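Local atomic coordinates of glycoside Hydrolase (Bacteroides uniformis, PDB entry 5T9X), a protein that probably hydrolyses agarose, as a family 16 glycoside hydrolase of a gut bacterium's agarose-degrading pathway. Residues A[106-111]-A[147-152]; A[301-306]-A[327-332]. All coordinates share one frame; numbering follows the deposited sequence.

Contact 1 (A[106-111]-A[147-152])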
# COMPACT_ATOMS: atom_id res chain seq x y z
N THR A 106 5.23 15.01 -2.18
CA THR A 106 5.51 13.90 -3.07
C THR A 106 5.44 14.31 -4.52
O THR A 106 4.55 15.04 -4.92
CB THR A 106 4.47 12.78 -2.85
OG1 THR A 106 4.43 12.46 -1.45
CG2 THR A 106 4.76 11.54 -3.70
N ILE A 107 6.39 13.84 -5.31
CA ILE A 107 6.37 14.01 -6.77
C ILE A 107 6.82 12.67 -7.36
O ILE A 107 8.01 12.37 -7.39
CB ILE A 107 7.32 15.13 -7.25
CG1 ILE A 107 6.98 16.47 -6.58
CG2 ILE A 107 7.27 15.27 -8.77
CD1 ILE A 107 8.08 17.51 -6.81
N TRP A 108 5.87 11.85 -7.81
CA TRP A 108 6.18 10.56 -8.37
C TRP A 108 6.94 10.71 -9.68
O TRP A 108 6.74 11.67 -10.43
CB TRP A 108 4.91 9.75 -8.57
CG TRP A 108 4.28 9.31 -7.27
CD1 TRP A 108 4.91 8.76 -6.20
CD2 TRP A 108 2.89 9.33 -6.94
NE1 TRP A 108 4.01 8.46 -5.21
CE2 TRP A 108 2.76 8.79 -5.65
CE3 TRP A 108 1.75 9.75 -7.61
CZ2 TRP A 108 1.55 8.68 -5.02
CZ3 TRP A 108 0.56 9.62 -7.01
CH2 TRP A 108 0.45 9.10 -5.71
N GLN A 109 7.87 9.78 -9.89
CA GLN A 109 8.75 9.74 -11.05
C GLN A 109 8.81 8.31 -11.57
O GLN A 109 8.99 7.37 -10.79
CB GLN A 109 10.17 10.14 -10.65
CG GLN A 109 10.30 11.54 -10.07
CD GLN A 109 10.10 12.62 -11.11
OE1 GLN A 109 9.16 13.39 -11.04
NE2 GLN A 109 10.98 12.67 -12.08
N ARG A 110 8.68 8.14 -12.89
CA ARG A 110 8.77 6.80 -13.50
C ARG A 110 10.11 6.11 -13.22
O ARG A 110 10.17 4.90 -12.91
CB ARG A 110 8.52 6.87 -15.01
CG ARG A 110 7.10 7.26 -15.39
CD ARG A 110 6.86 7.27 -16.88
NE ARG A 110 5.52 7.77 -17.15
CZ ARG A 110 4.39 7.06 -17.06
NH1 ARG A 110 4.38 5.78 -16.68
NH2 ARG A 110 3.22 7.66 -17.32
N ASP A 111 11.19 6.88 -13.29
CA ASP A 111 12.53 6.32 -13.14
C ASP A 111 12.90 5.97 -11.71
O ASP A 111 13.97 5.45 -11.49
CB ASP A 111 13.61 7.23 -13.79
CG ASP A 111 13.83 8.55 -13.03
OD1 ASP A 111 13.40 8.70 -11.87
OD2 ASP A 111 14.46 9.44 -13.60
N THR A 147 9.81 15.95 -2.94
CA THR A 147 10.47 14.69 -2.68
C THR A 147 10.12 13.74 -3.81
O THR A 147 8.96 13.44 -4.01
CB THR A 147 9.99 14.15 -1.34
OG1 THR A 147 10.14 15.18 -0.35
CG2 THR A 147 10.80 12.95 -0.96
N TYR A 148 11.11 13.31 -4.59
CA TYR A 148 10.87 12.41 -5.70
C TYR A 148 10.78 10.99 -5.17
O TYR A 148 11.57 10.59 -4.32
CB TYR A 148 12.02 12.44 -6.71
CG TYR A 148 12.15 13.63 -7.61
CD1 TYR A 148 11.32 14.76 -7.49
CD2 TYR A 148 13.16 13.66 -8.57
CE1 TYR A 148 11.48 15.85 -8.35
CE2 TYR A 148 13.33 14.74 -9.43
CZ TYR A 148 12.48 15.83 -9.31
OH TYR A 148 12.64 16.89 -10.16
N THR A 149 9.81 10.24 -5.68
CA THR A 149 9.70 8.83 -5.35
C THR A 149 8.93 8.13 -6.45
O THR A 149 8.86 8.66 -7.58
CB THR A 149 9.09 8.64 -3.95
OG1 THR A 149 9.26 7.28 -3.55
CG2 THR A 149 7.62 9.01 -3.92
N GLY A 150 8.39 6.96 -6.19
CA GLY A 150 7.72 6.18 -7.24
C GLY A 150 6.35 5.64 -6.92
O GLY A 150 5.98 5.52 -5.77
N CYS A 151 5.60 5.30 -7.96
CA CYS A 151 4.27 4.73 -7.85
C CYS A 151 4.03 3.74 -8.98
O CYS A 151 4.39 4.00 -10.12
CB CYS A 151 3.24 5.84 -7.93
SG CYS A 151 1.57 5.34 -7.50
N VAL A 152 3.40 2.62 -8.65
CA VAL A 152 3.10 1.56 -9.59
C VAL A 152 1.60 1.26 -9.54
O VAL A 152 0.98 1.30 -8.48
CB VAL A 152 3.92 0.32 -9.19
CG1 VAL A 152 3.42 -0.96 -9.81
CG2 VAL A 152 5.38 0.54 -9.55

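Contact 2 (A[301-306]-A[327-332]). With NA (sodium ion), chain D.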
# COMPACT_ATOMS: atom_id res chain seq x y z
N ILE A 301 1.10 0.24 -5.66
CA ILE A 301 2.22 0.07 -4.78
C ILE A 301 3.00 1.36 -4.91
O ILE A 301 3.37 1.74 -6.04
CB ILE A 301 3.11 -1.12 -5.23
CG1 ILE A 301 2.28 -2.40 -5.34
CG2 ILE A 301 4.26 -1.34 -4.25
CD1 ILE A 301 3.02 -3.57 -5.98
N ASN A 302 3.29 2.04 -3.79
CA ASN A 302 4.10 3.26 -3.88
C ASN A 302 4.82 3.64 -2.61
O ASN A 302 4.69 2.99 -1.57
CB ASN A 302 3.20 4.41 -4.35
CG ASN A 302 2.17 4.87 -3.31
OD1 ASN A 302 2.35 4.71 -2.12
ND2 ASN A 302 1.12 5.51 -3.77
N MET A 303 5.58 4.73 -2.68
CA MET A 303 5.86 5.51 -1.48
C MET A 303 5.29 6.93 -1.58
O MET A 303 5.09 7.45 -2.67
CB MET A 303 7.34 5.55 -1.17
CG MET A 303 8.04 4.21 -1.03
SD MET A 303 9.86 4.40 -0.86
CE MET A 303 9.93 4.83 0.87
N GLU A 304 5.03 7.53 -0.43
CA GLU A 304 4.44 8.87 -0.33
C GLU A 304 5.15 9.64 0.78
O GLU A 304 5.38 9.11 1.86
CB GLU A 304 2.94 8.79 0.01
CG GLU A 304 2.07 8.18 -1.08
CD GLU A 304 0.59 8.00 -0.71
OE1 GLU A 304 0.15 8.38 0.42
OE2 GLU A 304 -0.16 7.44 -1.58
N ASP A 305 5.51 10.89 0.51
CA ASP A 305 5.81 11.88 1.55
C ASP A 305 4.50 12.59 1.85
O ASP A 305 4.15 13.58 1.21
CB ASP A 305 6.84 12.89 1.04
CG ASP A 305 7.49 13.66 2.15
OD1 ASP A 305 7.05 13.54 3.33
OD2 ASP A 305 8.47 14.36 1.82
N GLN A 306 3.76 12.06 2.82
CA GLN A 306 2.37 12.46 3.02
C GLN A 306 2.27 13.83 3.65
O GLN A 306 3.06 14.15 4.52
CB GLN A 306 1.65 11.44 3.89
CG GLN A 306 1.38 10.14 3.16
CD GLN A 306 0.83 9.06 4.06
OE1 GLN A 306 0.92 9.15 5.29
NE2 GLN A 306 0.28 8.01 3.47
N ASN A 327 15.74 4.28 2.08
CA ASN A 327 14.59 4.95 1.48
C ASN A 327 14.12 4.23 0.23
O ASN A 327 13.53 4.84 -0.65
CB ASN A 327 14.92 6.42 1.21
CG ASN A 327 15.27 7.16 2.49
OD1 ASN A 327 14.41 7.49 3.29
ND2 ASN A 327 16.54 7.40 2.69
N THR A 328 14.36 2.92 0.20
CA THR A 328 13.89 2.06 -0.86
C THR A 328 12.87 1.08 -0.25
O THR A 328 13.18 0.37 0.69
CB THR A 328 15.09 1.32 -1.49
OG1 THR A 328 15.91 2.27 -2.19
CG2 THR A 328 14.64 0.29 -2.48
N PHE A 329 11.65 1.09 -0.77
CA PHE A 329 10.62 0.08 -0.43
C PHE A 329 10.79 -1.10 -1.38
O PHE A 329 10.97 -0.89 -2.60
CB PHE A 329 9.23 0.73 -0.60
CG PHE A 329 8.07 -0.12 -0.19
CD1 PHE A 329 8.16 -1.04 0.83
CD2 PHE A 329 6.84 0.06 -0.81
CE1 PHE A 329 7.06 -1.80 1.20
CE2 PHE A 329 5.73 -0.68 -0.45
CZ PHE A 329 5.84 -1.62 0.56
N LEU A 330 10.76 -2.32 -0.82
CA LEU A 330 11.00 -3.58 -1.56
C LEU A 330 9.79 -4.47 -1.46
O LEU A 330 9.29 -4.71 -0.37
CB LEU A 330 12.16 -4.36 -0.95
CG LEU A 330 13.53 -3.67 -0.96
CD1 LEU A 330 14.62 -4.46 -0.23
CD2 LEU A 330 13.94 -3.37 -2.40
N VAL A 331 9.33 -4.96 -2.60
CA VAL A 331 8.28 -5.96 -2.63
C VAL A 331 8.80 -7.12 -3.44
O VAL A 331 9.10 -7.00 -4.63
CB VAL A 331 6.99 -5.42 -3.25
CG1 VAL A 331 5.98 -6.54 -3.44
CG2 VAL A 331 6.42 -4.33 -2.35
N ASP A 332 8.90 -8.25 -2.75
CA ASP A 332 9.49 -9.48 -3.27
C ASP A 332 8.48 -10.14 -4.16
O ASP A 332 8.82 -10.67 -5.21
CB ASP A 332 9.84 -10.39 -2.09
CG ASP A 332 10.58 -11.67 -2.48
OD1 ASP A 332 10.90 -11.92 -3.68
OD2 ASP A 332 10.81 -12.45 -1.53
NA NA D . 10.62 -12.12 -5.84

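Contact 1 (A[106-111]-A[147-152])
T149 bonds through its backbone to the residues before and after W108: its O accepts from Q109 N at 2.8 Å, and its N donates to I107 O at a longer 3.3 Å. A third bond, I107 N to T147 O at 2.9 Å, extends the ladder, the regular pattern of parallel strands. Segment 106-108 is thus a parallel neighbour of strand 140-154 in a mixed sheet whose other pairings are antiparallel, one layer of the β-jelly-roll sandwich expected for family 16. W108, T106 and T149 project to the same side of this sheet. C151 crosses one face of the indole: CB stands 3.5 Å from the centroid of the W108 five-membered ring, and SG, anti to the backbone N (chi1 -169°), reaches over the six-membered ring, 4.0 Å from its centroid. T106 CG2 lies against the opposite face, near the rim, while T149 CG2 comes obliquely to W108 CD1 at 3.6 Å. W108 NE1 donates to M303 O of the adjoining strand. A leucine in place of W108 would probably leave M303 O without this donor and C151 without the ring beneath its sulfur. On the other side of the sheet, Q109 CG rests over the Y148 ring, 3.7 Å from Y148 CG; a bend at chi2 lays the amide nearly flat on the ring, the planes 14° apart. I107 CB meets Y148 CD1 obliquely at 4.0 Å.

Contact 2 (A[301-306]-A[327-332])
The F329 ring is met obliquely by three successive residues of strand 301-304. I301 CG2 comes to F329 CE2 at 4.1 Å, the two side chains crossing at about a right angle, and N302 O lies 3.7 Å from F329 CD2. V331 CG2, from the ring's own strand, covers one face toward the rim and also touches I301 CG2. This is packing between the two sheets of a β-sandwich, consistent with the jelly roll of family 16: the strand axes run antiparallel at 167°, 8.6 Å apart, and no hydrogen bond joins them. With chi1 at -175°, F329 CG lies opposite the backbone N, bringing the ring toward I301 and N302. M303 fills the place beside it, with M303 CG 3.7 Å from F329 CB. Its chain then bends at chi3, and M303 SD lies 3.7 Å from N327 O. A168 of strand 162-169 and I122 of strand 119-122 add to this apolar layer. N302 points from the other side of its strand and gives ND2 to E304 OE2. Q306 NE2 holds the second carboxylate oxygen, E304 OE1, at 3.1 Å, with the acceptor in the amide plane; both donors approach on anti sides. Q306 NE2 also bonds to E194, which lies in the E-I-D-I-I-E sequence characteristic of the family. At the far end of segment 327-332 sits a sodium ion whose coordination E51, D75, N77 and G118 complete. D332 binds it twice, through OD1 at 2.2 Å and the backbone O at 2.4 Å.

In the fold
Both contacts are buried, contact 2 nearer the middle of the chain (centre about 8 Å from the chain centre, against 14 Å). Both reach one sheet, contact 2 through strand 298-304 alone, the antiparallel neighbour of strand 140-154 from contact 1: V152 N probably bonds to I301 O at 2.8 Å, and T147 OG1, also bonded by R126, to D305 OD2 at 2.9 Å. Contact 1 works within that sheet, by backbone bonds with aromatic packing on each side. Contact 2 works between sheets through apolar side chains; no hydrogen bond crosses it, and D332, beyond the packing, binds the sodium ion. Strand 298-304 is hydrogen-bonded to strands 140-154 and 176-182 and packed by I301 and M303 on the other sheet.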